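Local coordinates for protein lipolytic enzyme, G-D-S-L family (Bacteroides thetaiotaomicron, PDB 7BR2) that is a serine esterase of the SGNH (GDSL) hydrolase family from a gut bacterium and metabolizes the drug diltiazem, at residues 270-274 with 345-350; 301-307 with 332-338; 313-319 with 443-449. All coordinates share one frame; numbering follows the deposited sequence.

Contact 1: residues 270-274 with 345-350; sequences LPYPL and QYQQAL
Pro271, Pro273 and Leu274 wrap along the side of the helix that carries Tyr346 and Ala349. The tight part is centred on Ala349, whose small CB points toward the loop and meets the carbonyl O of Pro271 at 3.3 Å. The ring of Pro273 presses in next to it, with its CG 3.2 Å from Ala349 O, while Pro271 CG lies 3.7 Å from Tyr346 CD1. The phenol reaches Leu274 because Tyr346 CG stands anti to the backbone N (chi1 -161°), which carries the ring along the loop past Pro271 and Pro273. There Leu274 N donates to Tyr346 OH at 3.0 Å with an N-H...O angle of 154°, and a water bridges the same hydroxyl to Leu274 O. Packing is looser at partly exposed Leu350, whose CD2 approaches Pro273 CB only to 4.0 Å. Gln348, also partly exposed, crosses Leu270 at about a right angle with its amide close against the leucine methyls, bound to Arg443 through OE1 and to the backbone O of Ile437 and Lys439 through NE2. With a phenylalanine here, the ring could still lie against Pro271, but Leu274 N would probably be left without its acceptor and the water without its bridge. The loop is thus joined to helix 344-377 chiefly through apolar packing, while a single direct hydrogen bond and one bridging water fix the position of its Leu274 end.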
loop_
_atom_site.group_PDB
_atom_site.type_symbol
_atom_site.label_atom_id
_atom_site.label_comp_id
_atom_site.label_asym_id
_atom_site.label_seq_id
_atom_site.Cartn_x
_atom_site.Cartn_y
_atom_site.Cartn_z
ATOM N N LEU A 270 -10.808 13.172 4.056
ATOM C CA LEU A 270 -10.365 12.894 5.411
ATOM C C LEU A 270 -8.844 12.814 5.456
ATOM O O LEU A 270 -8.197 12.657 4.415
ATOM C CB LEU A 270 -10.977 11.573 5.911
ATOM C CG LEU A 270 -12.501 11.498 6.050
ATOM C CD1 LEU A 270 -12.945 10.085 6.460
ATOM C CD2 LEU A 270 -13.015 12.541 7.036
ATOM N N PRO A 271 -8.226 12.974 6.632
ATOM C CA PRO A 271 -6.778 12.740 6.730
ATOM C C PRO A 271 -6.441 11.273 6.508
ATOM O O PRO A 271 -7.270 10.376 6.681
ATOM C CB PRO A 271 -6.434 13.173 8.158
ATOM C CG PRO A 271 -7.708 13.000 8.921
ATOM C CD PRO A 271 -8.813 13.325 7.940
ATOM N N TYR A 272 -5.195 11.035 6.120
ATOM C CA TYR A 272 -4.726 9.669 5.953
ATOM C C TYR A 272 -4.416 9.079 7.316
ATOM O O TYR A 272 -3.617 9.657 8.063
ATOM C CB TYR A 272 -3.493 9.599 5.079
ATOM C CG TYR A 272 -3.158 8.177 4.717
ATOM C CD1 TYR A 272 -3.778 7.553 3.634
ATOM C CD2 TYR A 272 -2.258 7.435 5.483
ATOM C CE1 TYR A 272 -3.487 6.241 3.305
ATOM C CE2 TYR A 272 -1.963 6.122 5.161
ATOM C CZ TYR A 272 -2.586 5.528 4.075
ATOM O OH TYR A 272 -2.289 4.223 3.748
ATOM N N PRO A 273 -5.051 7.975 7.698
ATOM C CA PRO A 273 -4.802 7.384 9.014
ATOM C C PRO A 273 -3.656 6.389 8.982
ATOM O O PRO A 273 -3.495 5.607 8.041
ATOM C CB PRO A 273 -6.142 6.714 9.339
ATOM C CG PRO A 273 -6.673 6.336 8.021
ATOM C CD PRO A 273 -6.178 7.338 7.005
ATOM N N LEU A 274 -2.850 6.430 10.045
ATOM C CA LEU A 274 -1.644 5.620 10.159
ATOM C C LEU A 274 -1.780 4.679 11.343
ATOM O O LEU A 274 -2.045 5.115 12.470
ATOM C CB LEU A 274 -0.406 6.506 10.316
ATOM C CG LEU A 274 -0.108 7.350 9.078
ATOM C CD1 LEU A 274 0.897 8.462 9.359
ATOM C CD2 LEU A 274 0.354 6.478 7.912
ATOM N N GLN A 345 -12.280 13.977 12.590
ATOM C CA GLN A 345 -12.049 13.435 11.259
ATOM C C GLN A 345 -10.916 12.413 11.260
ATOM O O GLN A 345 -10.924 11.483 10.446
ATOM C CB GLN A 345 -11.762 14.549 10.240
ATOM C CG GLN A 345 -10.493 15.376 10.479
ATOM C CD GLN A 345 -10.739 16.721 11.174
ATOM O OE1 GLN A 345 -11.545 16.829 12.103
ATOM N NE2 GLN A 345 -9.994 17.743 10.751
ATOM N N TYR A 346 -9.932 12.562 12.152
ATOM C CA TYR A 346 -8.891 11.544 12.244
ATOM C C TYR A 346 -9.427 10.280 12.901
ATOM O O TYR A 346 -9.061 9.174 12.504
ATOM C CB TYR A 346 -7.663 12.058 13.000
ATOM C CG TYR A 346 -6.431 11.224 12.704
ATOM C CD1 TYR A 346 -5.657 11.470 11.576
ATOM C CD2 TYR A 346 -6.084 10.141 13.514
ATOM C CE1 TYR A 346 -4.551 10.701 11.285
ATOM C CE2 TYR A 346 -4.980 9.356 13.225
ATOM C CZ TYR A 346 -4.218 9.645 12.112
ATOM O OH TYR A 346 -3.103 8.897 11.814
ATOM N N GLN A 347 -10.308 10.424 13.889
ATOM C CA GLN A 347 -10.969 9.261 14.462
ATOM C C GLN A 347 -11.820 8.534 13.415
ATOM O O GLN A 347 -11.804 7.297 13.334
ATOM C CB GLN A 347 -11.820 9.705 15.648
ATOM C CG GLN A 347 -11.026 10.167 16.871
ATOM C CD GLN A 347 -10.239 9.035 17.518
ATOM O OE1 GLN A 347 -9.004 9.063 17.578
ATOM N NE2 GLN A 347 -10.952 8.035 18.010
ATOM N N GLN A 348 -12.537 9.296 12.581
ATOM C CA GLN A 348 -13.298 8.723 11.472
ATOM C C GLN A 348 -12.375 7.994 10.500
ATOM O O GLN A 348 -12.657 6.860 10.062
ATOM C CB GLN A 348 -14.052 9.860 10.774
ATOM C CG GLN A 348 -14.893 9.509 9.551
ATOM C CD GLN A 348 -15.564 10.737 8.966
ATOM O OE1 GLN A 348 -15.394 11.842 9.483
ATOM N NE2 GLN A 348 -16.310 10.562 7.879
ATOM N N ALA A 349 -11.252 8.627 10.156
ATOM C CA ALA A 349 -10.305 7.987 9.257
ATOM C C ALA A 349 -9.769 6.694 9.866
ATOM O O ALA A 349 -9.594 5.696 9.159
ATOM C CB ALA A 349 -9.178 8.961 8.915
ATOM N N LEU A 350 -9.525 6.690 11.181
ATOM C CA LEU A 350 -9.034 5.490 11.855
ATOM C C LEU A 350 -10.067 4.366 11.807
ATOM O O LEU A 350 -9.711 3.188 11.644
ATOM C CB LEU A 350 -8.672 5.817 13.307
ATOM C CG LEU A 350 -7.373 6.569 13.640
ATOM C CD1 LEU A 350 -7.343 6.846 15.139
ATOM C CD2 LEU A 350 -6.105 5.802 13.227
HETATM O O HOH W 1 -2.050 7.451 13.668
#

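Contact 2: residues 301-307 with 332-338; sequences NTELLKV and AKGINLA
The amide of Asn336 lies against the backbone of Asn301 to Glu303, with an acceptor at its edge and two backbone donors reaching its oxygen from opposite sides of the plane. Glu303 N, tilted from that plane, is 2.8 Å from Asn336 OD1; Ala338 N, well above it, lies 3.0 Å from Asn336 OD1 and makes an Asx turn. At the edge, Asn336 ND2 donates to Asn301 O at 2.9 Å, in the amide plane and with an angle of 163°. Three bonds therefore grip this side chain and fix its rotation; CG, anti to the backbone N (chi1 -173°), directs the amide across to the backbone of residues 301-303. Glu303 O accepts from Leu337 N at 2.7 Å, and a water links Glu303 OE1 to Leu337 O, while Tyr265 OH and Gln345 NE2 bind Glu303 OE2. Farther along, Leu305 and Ile335 form an antiparallel hydrogen-bonded pair, followed by Gly334, whose positive phi turns the chain out of helix 328-333 and whose CA lies 3.3 Å from Leu305 O. Lys306 lays its aliphatic chain over that helix end, with CG 3.2 Å from Ala332 O. In a mixed four-stranded sheet, strand 303-308 pairs with edge strand 335-336 on one side and parallel strand 232-237 on the other, while Ile335 and Leu337 pack on Leu316 of strand 313-318, and Asn336 touches Met297 of helix 296-300.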
loop_
_atom_site.group_PDB
_atom_site.type_symbol
_atom_site.label_atom_id
_atom_site.label_comp_id
_atom_site.label_asym_id
_atom_site.label_seq_id
_atom_site.Cartn_x
_atom_site.Cartn_y
_atom_site.Cartn_z
ATOM N N ASN A 301 0.027 14.026 3.634
ATOM C CA ASN A 301 -0.878 14.033 4.771
ATOM C C ASN A 301 -0.848 15.378 5.470
ATOM O O ASN A 301 -0.638 15.469 6.678
ATOM C CB ASN A 301 -0.569 12.904 5.745
ATOM C CG ASN A 301 -1.804 12.438 6.479
ATOM O OD1 ASN A 301 -2.923 12.794 6.107
ATOM N ND2 ASN A 301 -1.613 11.676 7.545
ATOM N N THR A 302 -1.087 16.452 4.711
ATOM C CA THR A 302 -1.139 17.811 5.250
ATOM C C THR A 302 -2.569 18.353 5.180
ATOM O O THR A 302 -3.077 18.664 4.094
ATOM C CB THR A 302 -0.169 18.722 4.500
ATOM O OG1 THR A 302 1.172 18.303 4.776
ATOM C CG2 THR A 302 -0.337 20.162 4.946
ATOM N N GLU A 303 -3.199 18.480 6.345
ATOM C CA GLU A 303 -4.503 19.114 6.516
ATOM C C GLU A 303 -4.246 20.403 7.294
ATOM O O GLU A 303 -4.354 20.453 8.526
ATOM C CB GLU A 303 -5.485 18.168 7.252
ATOM C CG GLU A 303 -6.903 18.698 7.361
ATOM C CD GLU A 303 -7.813 17.828 8.230
ATOM O OE1 GLU A 303 -7.327 16.878 8.888
ATOM O OE2 GLU A 303 -9.035 18.101 8.245
ATOM N N LEU A 304 -3.900 21.462 6.565
ATOM C CA LEU A 304 -3.281 22.634 7.177
ATOM C C LEU A 304 -4.329 23.612 7.693
ATOM O O LEU A 304 -5.222 24.031 6.948
ATOM C CB LEU A 304 -2.350 23.329 6.186
ATOM C CG LEU A 304 -1.368 24.291 6.867
ATOM C CD1 LEU A 304 -0.311 23.554 7.702
ATOM C CD2 LEU A 304 -0.706 25.207 5.846
ATOM N N LEU A 305 -4.219 23.974 8.967
ATOM C CA LEU A 305 -5.040 25.029 9.547
ATOM C C LEU A 305 -4.161 26.237 9.864
ATOM O O LEU A 305 -3.257 26.157 10.710
ATOM C CB LEU A 305 -5.774 24.544 10.796
ATOM C CG LEU A 305 -6.422 25.662 11.616
ATOM C CD1 LEU A 305 -7.516 26.372 10.826
ATOM C CD2 LEU A 305 -6.984 25.102 12.927
ATOM N N LYS A 306 -4.431 27.350 9.186
ATOM C CA LYS A 306 -3.708 28.600 9.375
ATOM C C LYS A 306 -4.703 29.666 9.804
ATOM O O LYS A 306 -5.650 29.968 9.069
ATOM C CB LYS A 306 -2.984 29.029 8.091
ATOM C CG LYS A 306 -1.916 30.085 8.325
ATOM C CD LYS A 306 -1.306 30.593 7.040
ATOM C CE LYS A 306 -0.332 29.585 6.461
ATOM N NZ LYS A 306 -0.159 29.814 5.005
ATOM N N VAL A 307 -4.461 30.265 10.966
ATOM C CA VAL A 307 -5.300 31.329 11.497
ATOM C C VAL A 307 -4.360 32.494 11.760
ATOM O O VAL A 307 -3.628 32.503 12.755
ATOM C CB VAL A 307 -6.033 30.920 12.776
ATOM C CG1 VAL A 307 -6.997 32.016 13.216
ATOM C CG2 VAL A 307 -6.734 29.586 12.581
ATOM N N ALA A 332 -0.518 31.067 13.010
ATOM C CA ALA A 332 -0.309 31.887 11.822
ATOM C C ALA A 332 0.679 31.226 10.872
ATOM O O ALA A 332 0.657 31.488 9.664
ATOM C CB ALA A 332 0.173 33.288 12.220
ATOM N N LYS A 333 1.549 30.369 11.400
ATOM C CA LYS A 333 2.434 29.598 10.541
ATOM C C LYS A 333 1.649 28.518 9.805
ATOM O O LYS A 333 1.892 28.254 8.623
ATOM C CB LYS A 333 3.497 28.942 11.419
ATOM C CG LYS A 333 4.835 28.667 10.816
ATOM C CD LYS A 333 5.875 29.176 11.816
ATOM C CE LYS A 333 7.057 29.844 11.141
ATOM N NZ LYS A 333 6.742 30.207 9.727
ATOM N N GLY A 334 0.668 27.922 10.487
ATOM C CA GLY A 334 -0.133 26.821 9.989
ATOM C C GLY A 334 0.188 25.554 10.765
ATOM O O GLY A 334 1.362 25.198 10.896
ATOM N N ILE A 335 -0.819 24.852 11.271
ATOM C CA ILE A 335 -0.606 23.576 11.946
ATOM C C ILE A 335 -1.262 22.468 11.124
ATOM O O ILE A 335 -2.243 22.694 10.402
ATOM C CB ILE A 335 -1.131 23.578 13.393
ATOM C CG1 ILE A 335 -2.611 23.934 13.423
ATOM C CG2 ILE A 335 -0.324 24.542 14.253
ATOM C CD1 ILE A 335 -3.228 23.711 14.770
ATOM N N ASN A 336 -0.677 21.274 11.189
ATOM C CA ASN A 336 -1.172 20.130 10.428
ATOM C C ASN A 336 -2.198 19.366 11.262
ATOM O O ASN A 336 -1.845 18.685 12.234
ATOM C CB ASN A 336 -0.020 19.219 10.009
ATOM C CG ASN A 336 -0.468 18.126 9.072
ATOM O OD1 ASN A 336 -1.626 18.109 8.634
ATOM N ND2 ASN A 336 0.454 17.233 8.718
ATOM N N LEU A 337 -3.475 19.492 10.901
ATOM C CA LEU A 337 -4.498 18.731 11.613
ATOM C C LEU A 337 -4.360 17.225 11.374
ATOM O O LEU A 337 -4.758 16.430 12.228
ATOM C CB LEU A 337 -5.892 19.204 11.212
ATOM C CG LEU A 337 -6.236 20.649 11.566
ATOM C CD1 LEU A 337 -7.672 20.939 11.170
ATOM C CD2 LEU A 337 -6.000 20.889 13.049
ATOM N N ALA A 338 -3.775 16.813 10.244
ATOM C CA ALA A 338 -3.589 15.390 9.967
ATOM C C ALA A 338 -2.580 14.703 10.889
ATOM O O ALA A 338 -2.502 13.468 10.870
ATOM C CB ALA A 338 -3.159 15.194 8.519
HETATM O O HOH W 2 -6.898 15.304 11.200
#

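Contact 3: residues 313-319 with 443-449; sequences QYKLLID and RKIVLRK
Tyr314 holds its CG anti to the carbonyl carbon (chi1 -66°), a torsion that swings the ring across to Lys449; Asp319 uses the same kind of rotamer (chi1 -84°) to turn its carboxylate toward Arg443 and Lys444. Over one face of the Tyr314 ring lies Lys449 CB, 3.7 Å from the centroid, in a CH-pi contact, while Leu447 O sits near the ring plane. At the other end the carboxylate serves two partners. Lys444 N meets Asp319 OD1 from above its plane at 2.8 Å, and Arg443 NH1 forms a salt bridge to Asp319 OD2 at 3.1 Å, lying nearly along the C-O axis; the other terminal nitrogen of Arg443 is bound by Gln348. Between these ends, Lys315 pairs with Arg448 and Leu317 with Val446 through two backbone bonds each. Above the Arg448 guanidinium, Leu317 CD1 is 4.0 Å from the plane, whereas Lys315 runs beside Arg448 with its NZ 4.0 Å from Arg448 NH1; this proximity of like charges would probably cost some energy. On the opposite face of the sheet, Leu316 CD1 packs on Ile445 CG2 at 3.8 Å, and Ile318 lies side by side with Ile445. The regular alternation of hydrogen-bonded and non-hydrogen-bonded pairs is that of a classic antiparallel ladder, here within a five-stranded sheet in which the C-terminal strand 443-449 is inserted between strands 260-267 and 313-318.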
loop_
_atom_site.group_PDB
_atom_site.type_symbol
_atom_site.label_atom_id
_atom_site.label_comp_id
_atom_site.label_asym_id
_atom_site.label_seq_id
_atom_site.Cartn_x
_atom_site.Cartn_y
_atom_site.Cartn_z
ATOM N N GLN A 313 -1.902 32.581 23.477
ATOM C CA GLN A 313 -2.041 31.131 23.416
ATOM C C GLN A 313 -3.501 30.709 23.365
ATOM O O GLN A 313 -4.348 31.238 24.099
ATOM C CB GLN A 313 -1.314 30.426 24.557
ATOM C CG GLN A 313 0.155 30.326 24.221
ATOM C CD GLN A 313 0.943 29.589 25.256
ATOM O OE1 GLN A 313 0.985 28.361 25.265
ATOM N NE2 GLN A 313 1.590 30.342 26.146
ATOM N N TYR A 314 -3.778 29.764 22.473
ATOM C CA TYR A 314 -5.119 29.290 22.238
ATOM C C TYR A 314 -5.155 27.774 22.369
ATOM O O TYR A 314 -4.150 27.071 22.177
ATOM C CB TYR A 314 -5.631 29.726 20.839
ATOM C CG TYR A 314 -5.830 31.235 20.663
ATOM C CD1 TYR A 314 -4.747 32.082 20.481
ATOM C CD2 TYR A 314 -7.103 31.807 20.678
ATOM C CE1 TYR A 314 -4.917 33.455 20.322
ATOM C CE2 TYR A 314 -7.280 33.186 20.520
ATOM C CZ TYR A 314 -6.180 33.999 20.346
ATOM O OH TYR A 314 -6.334 35.359 20.190
ATOM N N LYS A 315 -6.335 27.292 22.725
ATOM C CA LYS A 315 -6.658 25.882 22.783
ATOM C C LYS A 315 -7.540 25.562 21.591
ATOM O O LYS A 315 -8.543 26.251 21.351
ATOM C CB LYS A 315 -7.358 25.519 24.081
ATOM C CG LYS A 315 -7.498 24.030 24.252
ATOM C CD LYS A 315 -8.141 23.683 25.572
ATOM C CE LYS A 315 -8.769 24.872 26.267
ATOM N NZ LYS A 315 -8.802 24.643 27.744
ATOM N N LEU A 316 -7.110 24.573 20.812
ATOM C CA LEU A 316 -7.845 24.121 19.644
ATOM C C LEU A 316 -8.816 23.033 20.064
ATOM O O LEU A 316 -8.408 22.032 20.660
ATOM C CB LEU A 316 -6.898 23.589 18.574
ATOM C CG LEU A 316 -7.616 22.847 17.443
ATOM C CD1 LEU A 316 -8.587 23.760 16.701
ATOM C CD2 LEU A 316 -6.614 22.226 16.498
ATOM N N LEU A 317 -10.095 23.239 19.763
ATOM C CA LEU A 317 -11.125 22.230 19.926
ATOM C C LEU A 317 -11.826 22.016 18.592
ATOM O O LEU A 317 -12.032 22.962 17.831
ATOM C CB LEU A 317 -12.152 22.634 20.987
ATOM C CG LEU A 317 -11.691 22.866 22.427
ATOM C CD1 LEU A 317 -11.418 24.328 22.647
ATOM C CD2 LEU A 317 -12.742 22.378 23.400
ATOM N N ILE A 318 -12.154 20.768 18.284
ATOM C CA ILE A 318 -12.934 20.455 17.097
ATOM C C ILE A 318 -14.109 19.617 17.561
ATOM O O ILE A 318 -13.912 18.584 18.217
ATOM C CB ILE A 318 -12.111 19.717 16.034
ATOM C CG1 ILE A 318 -10.882 20.553 15.655
ATOM C CG2 ILE A 318 -12.979 19.437 14.793
ATOM C CD1 ILE A 318 -10.112 20.050 14.451
ATOM N N ASP A 319 -15.324 20.070 17.253
ATOM C CA ASP A 319 -16.540 19.427 17.748
ATOM C C ASP A 319 -16.483 19.223 19.263
ATOM O O ASP A 319 -16.892 18.187 19.790
ATOM C CB ASP A 319 -16.807 18.106 17.020
ATOM C CG ASP A 319 -17.532 18.311 15.705
ATOM O OD1 ASP A 319 -17.830 19.477 15.374
ATOM O OD2 ASP A 319 -17.811 17.305 15.015
ATOM N N ARG A 443 -17.473 20.059 10.599
ATOM C CA ARG A 443 -16.813 20.050 11.900
ATOM C C ARG A 443 -16.718 21.467 12.454
ATOM O O ARG A 443 -16.312 22.397 11.747
ATOM C CB ARG A 443 -15.416 19.435 11.797
ATOM C CG ARG A 443 -15.393 18.033 11.229
ATOM C CD ARG A 443 -16.083 17.043 12.162
ATOM N NE ARG A 443 -15.969 15.677 11.665
ATOM C CZ ARG A 443 -16.432 14.605 12.303
ATOM N NH1 ARG A 443 -17.042 14.738 13.477
ATOM N NH2 ARG A 443 -16.278 13.400 11.767
ATOM N N LYS A 444 -17.039 21.611 13.732
ATOM C CA LYS A 444 -17.030 22.896 14.419
ATOM C C LYS A 444 -15.658 23.132 15.039
ATOM O O LYS A 444 -15.299 22.488 16.028
ATOM C CB LYS A 444 -18.126 22.895 15.476
ATOM C CG LYS A 444 -18.081 24.034 16.448
ATOM C CD LYS A 444 -18.619 25.329 15.917
ATOM C CE LYS A 444 -18.350 26.432 16.951
ATOM N NZ LYS A 444 -18.699 26.028 18.377
ATOM N N ILE A 445 -14.893 24.062 14.470
ATOM C CA ILE A 445 -13.543 24.364 14.933
ATOM C C ILE A 445 -13.588 25.600 15.821
ATOM O O ILE A 445 -14.196 26.613 15.457
ATOM C CB ILE A 445 -12.587 24.558 13.746
ATOM C CG1 ILE A 445 -12.535 23.262 12.921
ATOM C CG2 ILE A 445 -11.219 24.984 14.242
ATOM C CD1 ILE A 445 -11.513 23.253 11.796
ATOM N N VAL A 446 -12.929 25.523 16.978
ATOM C CA VAL A 446 -12.925 26.584 17.978
ATOM C C VAL A 446 -11.491 26.818 18.420
ATOM O O VAL A 446 -10.761 25.863 18.717
ATOM C CB VAL A 446 -13.791 26.215 19.199
ATOM C CG1 VAL A 446 -13.521 27.166 20.352
ATOM C CG2 VAL A 446 -15.265 26.169 18.838
ATOM N N LEU A 447 -11.086 28.086 18.465
ATOM C CA LEU A 447 -9.835 28.500 19.076
ATOM C C LEU A 447 -10.212 29.370 20.261
ATOM O O LEU A 447 -10.690 30.502 20.086
ATOM C CB LEU A 447 -8.932 29.238 18.090
ATOM C CG LEU A 447 -8.359 28.299 17.020
ATOM C CD1 LEU A 447 -7.965 29.059 15.779
ATOM C CD2 LEU A 447 -7.203 27.469 17.539
ATOM N N ARG A 448 -10.012 28.824 21.452
ATOM C CA ARG A 448 -10.400 29.457 22.701
ATOM C C ARG A 448 -9.133 30.041 23.312
ATOM O O ARG A 448 -8.156 29.315 23.508
ATOM C CB ARG A 448 -11.015 28.417 23.639
ATOM C CG ARG A 448 -11.302 28.902 25.043
ATOM C CD ARG A 448 -11.799 27.764 25.943
ATOM N NE ARG A 448 -12.967 27.039 25.441
ATOM C CZ ARG A 448 -13.373 25.864 25.921
ATOM N NH1 ARG A 448 -12.690 25.272 26.893
ATOM N NH2 ARG A 448 -14.449 25.269 25.419
ATOM N N LYS A 449 -9.112 31.336 23.594
ATOM C CA LYS A 449 -7.845 31.816 24.113
ATOM C C LYS A 449 -7.778 31.538 25.608
ATOM O O LYS A 449 -8.794 31.541 26.311
ATOM C CB LYS A 449 -7.615 33.290 23.784
ATOM C CG LYS A 449 -6.667 34.015 24.708
ATOM C CD LYS A 449 -6.023 35.160 23.935
ATOM C CE LYS A 449 -5.751 36.375 24.780
ATOM N NZ LYS A 449 -4.583 37.111 24.230
#

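Overall arrangement
The three contacts lie on the same side of the chain's centre, progressively farther out: about 16 Å, 25 Å and 34 Å from it. Their centres are about 15 Å (1 to 2), 19 Å (1 to 3) and 13 Å (2 to 3) apart. Along the sequence contact 2 falls between the segments of contact 1, whereas contact 3 alternates with both. Gln345 bonds to Glu303 and Tyr272 to Asn301 (contacts 1 and 2), Gln348 to Arg443 (1 and 3); Leu337 packs on Leu316 and Ile318, Ile335 on Leu316, and Val307 on Leu447 (2 and 3). Helix 344-377, the mixed sheet and the antiparallel sheet are thereby tied together, while the contact 1 loop also packs on helix 35-46.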